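Probable UbiX-like flavin prenyltransferase (Escherichia coli, PDB 1SBZ) probably transfers a dimethylallyl group to reduced FMN, making the prenylated flavin cofactor used by a partner phenolic acid decarboxylase. Local coordinates at residues D[17-22]-D[167-172]; D[92-97]-D[115-120]. All blocks are in the same frame, centred on the assembly; numbering follows the deposited sequence.

Contacts 1 and 2 lie on opposite sides of the chain's centre, their own centres about 18 Å apart, and occupy the two faces of the parallel sheet, with strand 116-121 part of contact 2. That strand joins them directly: its alternate residues V118 and V120 face helix 158-170, whereas L117 and L119 face helix 88-96. V169 CG2 of contact 1 packs against V120 CG2 of contact 2 at 3.8 Å. Along the sequence, contact 2 falls wholly between the two segments of contact 1. Both are near the cofactor site: the side chain of I94 is about 9 Å from a bound FMN, and that of V169 about 11 Å from that of R122, a predicted FMN-binding residue.

Contact 1. Residues D[17-22]-D[167-172]; sequences VALLQA and ARVLDQ
OD2 of D171, the residue that follows the L170 packed on L19, is gripped by both NE and NH2 of R168 and also takes a salt bridge from R182, beside a helix pair of a Rossmann-like alpha/beta fold. R168 comes side-on, with NH2 at 3.2 Å from D171 OD2 and the carboxylate oxygen almost in the guanidinium plane. NH2 uses the anti lone pair of OD2, the one directed away from OD1; NE is also on the anti side but 24° out of the carboxylate plane. The same R168 reaches E113 of a neighbouring subunit, so the charges here tie R168 and D171 to the subunit interface, and R168 and R182 would be expected to offset the charge on D171 and on that E113.

The contact itself is apolar packing between two helices, 13-24 and 158-170, on one face of the parallel sheet. L19 carries most of it. With CG anti to the backbone N (chi1 175°), the leucine extends across the gap, and its CD1 touches V169 CG1 at 3.8 Å and L170 CD1 at 3.7 Å. The L19 and V169 side chains meet at about a right angle, while L170 slants across L19. A long branched residue suits position 19, since besides the other helix it also packs on V5, I82 and I84 of the sheet. V169, a shorter beta-branched side chain, fits close to the sheet and also leans on I82. Only four residues touch, so the area buried between the segments is a modest 138 Å². One turn on from L19, the small side chain of A22 lets the second branch of L170 lie beside the helix, where L170 CD2 rests 4.3 Å from A22 CB.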
loop_
_atom_site.group_PDB
_atom_site.type_symbol
_atom_site.label_atom_id
_atom_site.label_comp_id
_atom_site.label_asym_id
_atom_site.label_seq_id
_atom_site.Cartn_x
_atom_site.Cartn_y
_atom_site.Cartn_z
ATOM N N VAL D 17 26.102 11.785 -27.876
ATOM C CA VAL D 17 27.332 12.205 -28.560
ATOM C C VAL D 17 27.920 13.475 -27.940
ATOM O O VAL D 17 29.126 13.548 -27.708
ATOM C CB VAL D 17 27.110 12.407 -30.080
ATOM C CG1 VAL D 17 28.417 12.810 -30.780
ATOM C CG2 VAL D 17 26.536 11.144 -30.709
ATOM N N ALA D 18 27.060 14.457 -27.656
ATOM C CA ALA D 18 27.501 15.713 -27.066
ATOM C C ALA D 18 28.064 15.532 -25.654
ATOM O O ALA D 18 29.061 16.159 -25.299
ATOM C CB ALA D 18 26.378 16.727 -27.067
ATOM N N LEU D 19 27.422 14.680 -24.856
ATOM C CA LEU D 19 27.920 14.380 -23.515
ATOM C C LEU D 19 29.278 13.675 -23.579
ATOM O O LEU D 19 30.180 13.982 -22.790
ATOM C CB LEU D 19 26.899 13.565 -22.713
ATOM C CG LEU D 19 27.302 13.059 -21.321
ATOM C CD1 LEU D 19 26.199 13.334 -20.313
ATOM C CD2 LEU D 19 27.633 11.575 -21.373
ATOM N N LEU D 20 29.410 12.737 -24.521
ATOM C CA LEU D 20 30.672 12.035 -24.742
ATOM C C LEU D 20 31.771 12.968 -25.235
ATOM O O LEU D 20 32.929 12.822 -24.840
ATOM C CB LEU D 20 30.496 10.873 -25.726
ATOM C CG LEU D 20 29.896 9.564 -25.220
ATOM C CD1 LEU D 20 29.588 8.662 -26.401
ATOM C CD2 LEU D 20 30.827 8.864 -24.242
ATOM N N GLN D 21 31.407 13.918 -26.098
ATOM C CA GLN D 21 32.339 14.948 -26.559
ATOM C C GLN D 21 32.849 15.807 -25.399
ATOM O O GLN D 21 34.054 16.022 -25.267
ATOM C CB GLN D 21 31.679 15.840 -27.612
ATOM C CG GLN D 21 31.629 15.237 -29.011
ATOM C CD GLN D 21 30.663 15.959 -29.934
ATOM O OE1 GLN D 21 29.824 16.742 -29.483
ATOM N NE2 GLN D 21 30.776 15.692 -31.228
ATOM N N ALA D 22 31.927 16.293 -24.567
ATOM C CA ALA D 22 32.268 17.115 -23.402
ATOM C C ALA D 22 33.143 16.364 -22.394
ATOM O O ALA D 22 34.028 16.954 -21.773
ATOM C CB ALA D 22 31.003 17.634 -22.725
ATOM N N ALA D 167 24.986 19.939 -19.925
ATOM C CA ALA D 167 25.503 20.650 -18.744
ATOM C C ALA D 167 24.764 20.280 -17.454
ATOM O O ALA D 167 25.387 20.081 -16.412
ATOM C CB ALA D 167 25.459 22.157 -18.960
ATOM N N ARG D 168 23.441 20.184 -17.542
ATOM C CA ARG D 168 22.597 19.901 -16.384
ATOM C C ARG D 168 22.666 18.433 -15.963
ATOM O O ARG D 168 22.470 18.114 -14.787
ATOM C CB ARG D 168 21.151 20.332 -16.651
ATOM C CG ARG D 168 20.983 21.827 -17.002
ATOM C CD ARG D 168 20.537 22.749 -15.845
ATOM N NE ARG D 168 21.138 22.341 -14.581
ATOM C CZ ARG D 168 20.470 21.987 -13.488
ATOM N NH1 ARG D 168 19.145 22.026 -13.444
ATOM N NH2 ARG D 168 21.151 21.615 -12.419
ATOM N N VAL D 169 22.940 17.549 -16.925
ATOM C CA VAL D 169 23.245 16.147 -16.632
ATOM C C VAL D 169 24.591 16.050 -15.894
ATOM O O VAL D 169 24.679 15.403 -14.848
ATOM C CB VAL D 169 23.231 15.256 -17.911
ATOM C CG1 VAL D 169 23.660 13.825 -17.590
ATOM C CG2 VAL D 169 21.847 15.244 -18.550
ATOM N N LEU D 170 25.617 16.716 -16.431
ATOM C CA LEU D 170 26.958 16.761 -15.823
ATOM C C LEU D 170 26.984 17.310 -14.396
ATOM O O LEU D 170 27.768 16.837 -13.570
ATOM C CB LEU D 170 27.914 17.572 -16.698
ATOM C CG LEU D 170 28.816 16.865 -17.716
ATOM C CD1 LEU D 170 28.311 15.485 -18.117
ATOM C CD2 LEU D 170 29.011 17.759 -18.935
ATOM N N ASP D 171 26.134 18.303 -14.116
ATOM C CA ASP D 171 25.951 18.828 -12.757
ATOM C C ASP D 171 25.770 17.715 -11.721
ATOM O O ASP D 171 26.183 17.860 -10.571
ATOM C CB ASP D 171 24.743 19.770 -12.694
ATOM C CG ASP D 171 25.061 21.177 -13.175
ATOM O OD1 ASP D 171 26.256 21.488 -13.386
ATOM O OD2 ASP D 171 24.174 22.041 -13.357
ATOM N N GLN D 172 25.159 16.610 -12.146
ATOM C CA GLN D 172 24.921 15.451 -11.282
ATOM C C GLN D 172 26.208 14.813 -10.761
ATOM O O GLN D 172 26.200 14.140 -9.727
ATOM C CB GLN D 172 24.067 14.409 -12.006
ATOM C CG GLN D 172 22.626 14.828 -12.197
ATOM C CD GLN D 172 21.892 14.951 -10.879
ATOM O OE1 GLN D 172 22.045 14.100 -9.992
ATOM N NE2 GLN D 172 21.098 16.009 -10.737
#

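Contact 2. Residues D[92-97]-D[115-120]; sequences AGIRAG and RKLVLV
Apolar contact between I94 and two leucines, L117 and L119, makes up the contact between segments 92-97 and 115-120, a helix-on-sheet packing in the Rossmann-like core. I94 divides its branches between them. Its CG2, which stands anti to the backbone N, meets L117 CD2 at 4.1 Å, the two side chains slanting past each other. Its longer arm ends in CD1, which lies more loosely, 4.4 Å from L119 CD1. L117 also holds CG anti to its backbone N (chi1 -175°), which carries its methyls out from the strand to the helix. Since L117 and L119 are two apart on the strand, both project from the same face, and the forked isoleucine can touch both. The gap is wide, with 10.3 Å between the CA atoms of I94 and L119, so large aliphatic residues suit all three places. Helix 102-112 closes one flank, A107 packing on I94 and V110 on L117, while L137 of helix 128-139 packs on L119.

Among backbone bonds, helix 88-96 finishes in a Schellman motif, in which Y98 N pairs with G93 O and G97 N makes a weak bond to I94 O at 3.1 Å. G97 takes a positive phi (80°) there, a conformation that a residue without a side chain adopts easily. L117 and L119 both bond through their backbones to A143 on the next strand.

At the margin R95 forms a salt bridge with E132 of a neighbouring subunit. Between these segments the contact rests on packed methyls, and so on shape and hydrophobicity, with I94 one turn along the helix from T90, a residue of the FMN pocket.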
loop_
_atom_site.group_PDB
_atom_site.type_symbol
_atom_site.label_atom_id
_atom_site.label_comp_id
_atom_site.label_asym_id
_atom_site.label_seq_id
_atom_site.Cartn_x
_atom_site.Cartn_y
_atom_site.Cartn_z
ATOM N N ALA D 92 12.565 0.320 -17.961
ATOM C CA ALA D 92 11.753 -0.766 -17.425
ATOM C C ALA D 92 12.588 -1.962 -16.987
ATOM O O ALA D 92 12.309 -2.573 -15.959
ATOM C CB ALA D 92 10.719 -1.196 -18.443
ATOM N N GLY D 93 13.616 -2.284 -17.769
ATOM C CA GLY D 93 14.531 -3.368 -17.445
ATOM C C GLY D 93 15.292 -3.119 -16.160
ATOM O O GLY D 93 15.409 -4.021 -15.319
ATOM N N ILE D 94 15.806 -1.900 -16.007
ATOM C CA ILE D 94 16.549 -1.517 -14.811
ATOM C C ILE D 94 15.665 -1.565 -13.559
ATOM O O ILE D 94 16.078 -2.108 -12.528
ATOM C CB ILE D 94 17.247 -0.141 -14.990
ATOM C CG1 ILE D 94 18.282 -0.222 -16.131
ATOM C CG2 ILE D 94 17.945 0.292 -13.680
ATOM C CD1 ILE D 94 18.721 1.151 -16.705
ATOM N N ARG D 95 14.450 -1.029 -13.664
ATOM C CA ARG D 95 13.492 -1.033 -12.549
ATOM C C ARG D 95 13.119 -2.449 -12.109
ATOM O O ARG D 95 13.036 -2.721 -10.917
ATOM C CB ARG D 95 12.232 -0.237 -12.916
ATOM C CG ARG D 95 11.252 -0.016 -11.751
ATOM C CD ARG D 95 10.224 -1.143 -11.558
ATOM N NE ARG D 95 9.497 -1.020 -10.292
ATOM C CZ ARG D 95 9.982 -1.361 -9.098
ATOM N NH1 ARG D 95 11.220 -1.845 -8.979
ATOM N NH2 ARG D 95 9.232 -1.209 -8.011
ATOM N N ALA D 96 12.879 -3.338 -13.078
ATOM C CA ALA D 96 12.536 -4.720 -12.774
ATOM C C ALA D 96 13.770 -5.501 -12.299
ATOM O O ALA D 96 13.640 -6.506 -11.600
ATOM C CB ALA D 96 11.909 -5.392 -13.994
ATOM N N GLY D 97 14.949 -5.011 -12.678
ATOM C CA GLY D 97 16.219 -5.667 -12.401
ATOM C C GLY D 97 16.527 -6.799 -13.367
ATOM O O GLY D 97 17.354 -7.668 -13.070
ATOM N N ARG D 115 26.560 3.203 -6.090
ATOM C CA ARG D 115 27.129 4.230 -6.960
ATOM C C ARG D 115 26.007 5.005 -7.639
ATOM O O ARG D 115 24.843 4.562 -7.643
ATOM C CB ARG D 115 28.091 3.608 -7.979
ATOM C CG ARG D 115 29.214 2.816 -7.313
ATOM C CD ARG D 115 30.143 2.058 -8.258
ATOM N NE ARG D 115 31.117 1.293 -7.474
ATOM C CZ ARG D 115 31.749 0.197 -7.885
ATOM N NH1 ARG D 115 31.534 -0.304 -9.098
ATOM N NH2 ARG D 115 32.594 -0.411 -7.060
ATOM N N LYS D 116 26.345 6.169 -8.187
ATOM C CA LYS D 116 25.322 7.075 -8.713
ATOM C C LYS D 116 24.839 6.637 -10.092
ATOM O O LYS D 116 25.646 6.446 -11.004
ATOM C CB LYS D 116 25.835 8.520 -8.744
ATOM C CG LYS D 116 24.860 9.494 -9.392
ATOM C CD LYS D 116 24.754 10.785 -8.607
ATOM C CE LYS D 116 23.346 11.358 -8.717
ATOM N NZ LYS D 116 22.288 10.310 -8.472
ATOM N N LEU D 117 23.525 6.470 -10.234
ATOM C CA LEU D 117 22.914 6.228 -11.537
ATOM C C LEU D 117 22.097 7.444 -11.991
ATOM O O LEU D 117 21.202 7.903 -11.275
ATOM C CB LEU D 117 22.042 4.963 -11.499
ATOM C CG LEU D 117 21.402 4.484 -12.813
ATOM C CD1 LEU D 117 22.460 4.203 -13.875
ATOM C CD2 LEU D 117 20.552 3.241 -12.586
ATOM N N VAL D 118 22.424 7.967 -13.174
ATOM C CA VAL D 118 21.720 9.115 -13.741
ATOM C C VAL D 118 21.075 8.698 -15.057
ATOM O O VAL D 118 21.760 8.302 -15.993
ATOM C CB VAL D 118 22.662 10.329 -13.974
ATOM C CG1 VAL D 118 21.912 11.495 -14.635
ATOM C CG2 VAL D 118 23.298 10.775 -12.672
ATOM N N LEU D 119 19.753 8.782 -15.122
ATOM C CA LEU D 119 19.032 8.408 -16.338
ATOM C C LEU D 119 18.557 9.646 -17.066
ATOM O O LEU D 119 18.165 10.629 -16.436
ATOM C CB LEU D 119 17.832 7.536 -15.974
ATOM C CG LEU D 119 17.913 6.006 -15.946
ATOM C CD1 LEU D 119 19.326 5.419 -15.851
ATOM C CD2 LEU D 119 16.980 5.426 -14.870
ATOM N N VAL D 120 18.573 9.596 -18.394
ATOM C CA VAL D 120 18.062 10.684 -19.216
ATOM C C VAL D 120 16.878 10.098 -19.995
ATOM O O VAL D 120 16.999 9.772 -21.178
ATOM C CB VAL D 120 19.184 11.270 -20.152
ATOM C CG1 VAL D 120 18.640 12.355 -21.079
ATOM C CG2 VAL D 120 20.352 11.822 -19.315
#